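Amidohydrolase 3 domain-containing protein (PDB 3GGM) is of unknown function but belongs to the amidohydrolase 3 family and probably hydrolyses non-peptide carbon-nitrogen bonds, this chain being only its N-terminal piece. Local coordinates at residues A[3-13]-A[23-31]. Residues are numbered along the deposited sequence; the frame is centred on the assembly and turned at random.
Sequences VPDMILYNGKI and VSAIAITDG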
ATOM      1  N   VAL A   3      -4.288 -26.684 -13.689  1.00 42.94           N
ATOM      2  CA  VAL A   3      -3.473 -25.763 -14.472  1.00 41.34           C
ATOM      3  C   VAL A   3      -3.756 -24.326 -14.037  1.00 39.97           C
ATOM      4  O   VAL A   3      -4.909 -23.892 -14.019  1.00 39.49           O
ATOM      5  CB  VAL A   3      -3.775 -25.893 -15.983  1.00 42.28           C
ATOM      6  CG1 VAL A   3      -2.849 -24.994 -16.773  1.00 42.66           C
ATOM      7  CG2 VAL A   3      -3.608 -27.335 -16.429  1.00 40.70           C
ATOM      8  N   PRO A   4      -2.707 -23.570 -13.675  1.00 38.22           N
ATOM      9  CA  PRO A   4      -2.900 -22.179 -13.247  1.00 36.46           C
ATOM     10  C   PRO A   4      -3.211 -21.248 -14.412  1.00 35.07           C
ATOM     11  O   PRO A   4      -2.794 -21.499 -15.543  1.00 34.39           O
ATOM     12  CB  PRO A   4      -1.570 -21.836 -12.582  1.00 35.93           C
ATOM     13  CG  PRO A   4      -0.587 -22.623 -13.400  1.00 37.98           C
ATOM     14  CD  PRO A   4      -1.292 -23.966 -13.551  1.00 38.09           C
ATOM     15  N   ASP A   5      -3.939 -20.169 -14.139  1.00 33.61           N
ATOM     16  CA  ASP A   5      -4.264 -19.214 -15.190  1.00 34.87           C
ATOM     17  C   ASP A   5      -3.117 -18.234 -15.375  1.00 34.51           C
ATOM     18  O   ASP A   5      -2.881 -17.736 -16.475  1.00 36.54           O
ATOM     19  CB  ASP A   5      -5.534 -18.431 -14.848  1.00 37.27           C
ATOM     20  CG  ASP A   5      -6.737 -19.330 -14.653  1.00 38.97           C
ATOM     21  OD1 ASP A   5      -6.841 -20.347 -15.375  1.00 40.89           O
ATOM     22  OD2 ASP A   5      -7.578 -19.012 -13.785  1.00 41.24           O
ATOM     23  N   MET A   6      -2.394 -17.977 -14.292  1.00 34.61           N
ATOM     24  CA  MET A   6      -1.287 -17.031 -14.323  1.00 33.47           C
ATOM     25  C   MET A   6      -0.124 -17.502 -13.459  1.00 31.50           C
ATOM     26  O   MET A   6      -0.326 -18.119 -12.419  1.00 28.65           O
ATOM     27  CB  MET A   6      -1.787 -15.670 -13.824  1.00 35.53           C
ATOM     28  CG  MET A   6      -0.699 -14.678 -13.454  1.00 38.91           C
ATOM     29  SD  MET A   6       0.198 -14.038 -14.873  1.00 43.51           S
ATOM     30  CE  MET A   6      -1.058 -12.896 -15.537  1.00 43.28           C
ATOM     31  N   ILE A   7       1.092 -17.202 -13.905  1.00 29.60           N
ATOM     32  CA  ILE A   7       2.298 -17.551 -13.166  1.00 28.59           C
ATOM     33  C   ILE A   7       3.273 -16.384 -13.251  1.00 27.33           C
ATOM     34  O   ILE A   7       3.738 -16.038 -14.334  1.00 26.44           O
ATOM     35  CB  ILE A   7       2.999 -18.796 -13.742  1.00 29.34           C
ATOM     36  CG1 ILE A   7       2.130 -20.036 -13.519  1.00 31.76           C
ATOM     37  CG2 ILE A   7       4.369 -18.964 -13.087  1.00 30.60           C
ATOM     38  CD1 ILE A   7       2.761 -21.326 -14.004  1.00 30.81           C
ATOM     39  N   LEU A   8       3.545 -15.755 -12.113  1.00 24.97           N
ATOM     40  CA  LEU A   8       4.493 -14.653 -12.078  1.00 24.39           C
ATOM     41  C   LEU A   8       5.754 -15.273 -11.499  1.00 23.04           C
ATOM     42  O   LEU A   8       5.700 -15.886 -10.433  1.00 23.16           O
ATOM     43  CB  LEU A   8       4.001 -13.529 -11.166  1.00 24.87           C
ATOM     44  CG  LEU A   8       2.714 -12.787 -11.544  1.00 26.54           C
ATOM     45  CD1 LEU A   8       1.500 -13.625 -11.165  1.00 28.53           C
ATOM     46  CD2 LEU A   8       2.663 -11.465 -10.800  1.00 26.97           C
ATOM     47  N   TYR A   9       6.877 -15.136 -12.201  1.00 21.91           N
ATOM     48  CA  TYR A   9       8.133 -15.714 -11.715  1.00 21.98           C
ATOM     49  C   TYR A   9       9.324 -14.767 -11.832  1.00 21.37           C
ATOM     50  O   TYR A   9       9.211 -13.666 -12.370  1.00 18.21           O
ATOM     51  CB  TYR A   9       8.450 -17.008 -12.464  1.00 21.09           C
ATOM     52  CG  TYR A   9       8.720 -16.787 -13.936  1.00 22.63           C
ATOM     53  CD1 TYR A   9       7.688 -16.476 -14.820  1.00 22.41           C
ATOM     54  CD2 TYR A   9      10.023 -16.832 -14.431  1.00 21.92           C
ATOM     55  CE1 TYR A   9       7.951 -16.208 -16.175  1.00 23.62           C
ATOM     56  CE2 TYR A   9      10.296 -16.568 -15.772  1.00 24.66           C
ATOM     57  CZ  TYR A   9       9.261 -16.256 -16.637  1.00 24.09           C
ATOM     58  OH  TYR A   9       9.553 -15.987 -17.955  1.00 26.13           O
ATOM     59  N   ASN A  10      10.464 -15.226 -11.322  1.00 20.07           N
ATOM     60  CA  ASN A  10      11.714 -14.474 -11.322  1.00 20.13           C
ATOM     61  C   ASN A  10      11.588 -13.112 -10.638  1.00 20.81           C
ATOM     62  O   ASN A  10      12.107 -12.091 -11.121  1.00 19.58           O
ATOM     63  CB  ASN A  10      12.235 -14.318 -12.757  1.00 20.01           C
ATOM     64  CG  ASN A  10      13.594 -13.661 -12.811  1.00 20.39           C
ATOM     65  OD1 ASN A  10      14.473 -13.975 -12.014  1.00 18.99           O
ATOM     66  ND2 ASN A  10      13.782 -12.750 -13.770  1.00 19.15           N
ATOM     67  N   GLY A  11      10.910 -13.114  -9.490  1.00 21.39           N
ATOM     68  CA  GLY A  11      10.719 -11.892  -8.729  1.00 19.10           C
ATOM     69  C   GLY A  11      10.997 -12.080  -7.250  1.00 18.99           C
ATOM     70  O   GLY A  11      11.644 -13.049  -6.841  1.00 19.24           O
ATOM     71  N   LYS A  12      10.530 -11.136  -6.441  1.00 18.86           N
ATOM     72  CA  LYS A  12      10.702 -11.200  -4.994  1.00 20.29           C
ATOM     73  C   LYS A  12       9.287 -11.094  -4.461  1.00 21.76           C
ATOM     74  O   LYS A  12       8.634 -10.066  -4.633  1.00 20.23           O
ATOM     75  CB  LYS A  12      11.543 -10.026  -4.498  1.00 23.20           C
ATOM     76  CG  LYS A  12      12.924  -9.960  -5.139  1.00 24.70           C
ATOM     77  CD  LYS A  12      13.578  -8.614  -4.881  1.00 25.86           C
ATOM     78  CE  LYS A  12      14.939  -8.524  -5.551  1.00 29.81           C
ATOM     79  NZ  LYS A  12      15.570  -7.185  -5.341  1.00 30.44           N
ATOM     80  N   ILE A  13       8.818 -12.162  -3.827  1.00 22.75           N
ATOM     81  CA  ILE A  13       7.456 -12.196  -3.311  1.00 22.38           C
ATOM     82  C   ILE A  13       7.385 -12.617  -1.840  1.00 22.80           C
ATOM     83  O   ILE A  13       7.750 -13.737  -1.476  1.00 21.31           O
ATOM     84  CB  ILE A  13       6.605 -13.158  -4.153  1.00 22.14           C
ATOM     85  CG1 ILE A  13       6.833 -12.874  -5.643  1.00 23.63           C
ATOM     86  CG2 ILE A  13       5.135 -13.007  -3.789  1.00 22.44           C
ATOM     87  CD1 ILE A  13       6.407 -13.992  -6.573  1.00 20.85           C
ATOM     88  N   VAL A  23       9.593 -16.028  -1.821  1.00 19.22           N
ATOM     89  CA  VAL A  23       9.658 -16.924  -2.972  1.00 18.47           C
ATOM     90  C   VAL A  23       9.901 -16.051  -4.193  1.00 17.17           C
ATOM     91  O   VAL A  23       9.800 -14.818  -4.103  1.00 15.17           O
ATOM     92  CB  VAL A  23       8.338 -17.707  -3.167  1.00 19.65           C
ATOM     93  CG1 VAL A  23       8.097 -18.627  -1.964  1.00 19.34           C
ATOM     94  CG2 VAL A  23       7.172 -16.725  -3.338  1.00 19.33           C
ATOM     95  N   SER A  24      10.236 -16.666  -5.325  1.00 16.76           N
ATOM     96  CA  SER A  24      10.479 -15.886  -6.538  1.00 17.57           C
ATOM     97  C   SER A  24       9.367 -16.068  -7.559  1.00 16.96           C
ATOM     98  O   SER A  24       9.350 -15.403  -8.588  1.00 17.23           O
ATOM     99  CB  SER A  24      11.810 -16.281  -7.182  1.00 17.77           C
ATOM    100  OG  SER A  24      11.813 -17.643  -7.588  1.00 19.50           O
ATOM    101  N   ALA A  25       8.439 -16.974  -7.279  1.00 18.31           N
ATOM    102  CA  ALA A  25       7.365 -17.230  -8.223  1.00 19.09           C
ATOM    103  C   ALA A  25       6.069 -17.622  -7.533  1.00 20.00           C
ATOM    104  O   ALA A  25       6.078 -18.270  -6.499  1.00 18.47           O
ATOM    105  CB  ALA A  25       7.777 -18.325  -9.173  1.00 19.40           C
ATOM    106  N   ILE A  26       4.953 -17.237  -8.136  1.00 20.39           N
ATOM    107  CA  ILE A  26       3.656 -17.560  -7.574  1.00 24.92           C
ATOM    108  C   ILE A  26       2.723 -17.979  -8.705  1.00 23.95           C
ATOM    109  O   ILE A  26       2.832 -17.472  -9.826  1.00 23.59           O
ATOM    110  CB  ILE A  26       3.078 -16.330  -6.833  1.00 26.24           C
ATOM    111  CG1 ILE A  26       1.769 -16.686  -6.138  1.00 28.88           C
ATOM    112  CG2 ILE A  26       2.837 -15.202  -7.816  1.00 26.36           C
ATOM    113  CD1 ILE A  26       1.201 -15.531  -5.331  1.00 32.25           C
ATOM    114  N   ALA A  27       1.823 -18.916  -8.413  1.00 24.46           N
ATOM    115  CA  ALA A  27       0.858 -19.394  -9.403  1.00 25.83           C
ATOM    116  C   ALA A  27      -0.544 -19.040  -8.921  1.00 27.39           C
ATOM    117  O   ALA A  27      -0.868 -19.215  -7.738  1.00 27.19           O
ATOM    118  CB  ALA A  27       0.980 -20.917  -9.600  1.00 24.87           C
ATOM    119  N   ILE A  28      -1.364 -18.555  -9.846  1.00 27.15           N
ATOM    120  CA  ILE A  28      -2.732 -18.143  -9.546  1.00 29.07           C
ATOM    121  C   ILE A  28      -3.716 -18.878 -10.441  1.00 31.26           C
ATOM    122  O   ILE A  28      -3.540 -18.927 -11.662  1.00 29.72           O
ATOM    123  CB  ILE A  28      -2.911 -16.620  -9.773  1.00 29.24           C
ATOM    124  CG1 ILE A  28      -1.940 -15.848  -8.876  1.00 28.69           C
ATOM    125  CG2 ILE A  28      -4.368 -16.199  -9.501  1.00 27.37           C
ATOM    126  CD1 ILE A  28      -1.938 -14.351  -9.130  1.00 32.08           C
ATOM    127  N   THR A  29      -4.746 -19.455  -9.826  1.00 33.46           N
ATOM    128  CA  THR A  29      -5.781 -20.176 -10.561  1.00 34.99           C
ATOM    129  C   THR A  29      -7.110 -19.555 -10.158  1.00 36.35           C
ATOM    130  O   THR A  29      -7.494 -19.584  -8.989  1.00 34.37           O
ATOM    131  CB  THR A  29      -5.751 -21.668 -10.214  1.00 35.64           C
ATOM    132  OG1 THR A  29      -4.425 -22.166 -10.435  1.00 37.12           O
ATOM    133  CG2 THR A  29      -6.732 -22.446 -11.092  1.00 35.87           C
ATOM    134  N   ASP A  30      -7.801 -18.995 -11.148  1.00 39.07           N
ATOM    135  CA  ASP A  30      -9.060 -18.285 -10.946  1.00 43.31           C
ATOM    136  C   ASP A  30      -8.738 -17.629  -9.606  1.00 43.57           C
ATOM    137  O   ASP A  30      -8.850 -18.260  -8.553  1.00 46.38           O
ATOM    138  CB  ASP A  30      -9.995 -19.027  -9.976  1.00 43.66           C
ATOM    139  CG  ASP A  30     -10.544 -20.326 -10.563  1.00 47.17           C
ATOM    140  OD1 ASP A  30     -10.766 -20.382 -11.794  1.00 48.71           O
ATOM    141  OD2 ASP A  30     -10.765 -21.290  -9.795  1.00 47.48           O
ATOM    142  N   GLY A  31      -8.378 -16.354  -9.644  1.00 43.53           N
ATOM    143  CA  GLY A  31      -8.074 -15.640  -8.418  1.00 42.20           C
ATOM    144  C   GLY A  31      -7.493 -15.961  -7.064  1.00 41.64           C
ATOM    145  O   GLY A  31      -7.403 -15.097  -6.190  1.00 42.97           O
TER
HETATM  146  O   HOH W   1      -9.311 -21.304 -14.657  1.00 45.50           O
HETATM  147  O   HOH W   2      11.334 -17.793 -10.377  1.00 22.99           O
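Leu8 and Ile26, a hydrogen-bonded pair of the antiparallel strands 6-9 and 25-29, lie side by side and point the same way. The methyl CG2 of Ile26 sits 3.9 Å from both CB and CD1 of Leu8. It also receives Ile13 CD1, at 4.0 Å, from the far side of a register shift at Asn10 and Gly11, where Gly11 N bonds Ser24 O on a lone pair. A chi1 of -175° swings CG1 of Ile26 away from its backbone N and leaves CG2 between N and the carbonyl carbon, facing Leu8 and Ile13. Ile28 crosses Leu8 obliquely, its CD1 4.1 Å from Leu8 CD1, and at the second ladder Val23 CG2 packs against Ile13 CB at 3.7 Å. The other face carries Ile7 and Ala27, with Pro4 CB reaching Ala27 CB at 4.0 Å.

Where strand 6-9 begins, beside the end of strand 25-29, Asp5 and Met6 both face Ile28 in a classic beta bulge, and their two amides share Ile28 O. Just beyond, Asp30 N donates to Asp5 OD2 at 2.6 Å, coming from above the carboxylate plane. A water donates to Asp5 OD1 and, weakly, to Asp30 OD1. At the shift, another water joins Asn10 N to Ser24 OG.

Ile33 and Val36 of strand 32-37 extend the apolar layer, and from a second subunit Leu74 packs on Ile28 and His69 on Leu8. Aliphatic packing thus joins strand 6-9 and the hairpin of strands 12-14 and 22-29, while polar groups and water collect at the bulge end and at the shift between ladders; the amide and water at Asp5 would probably ease the closeness of two acidic groups.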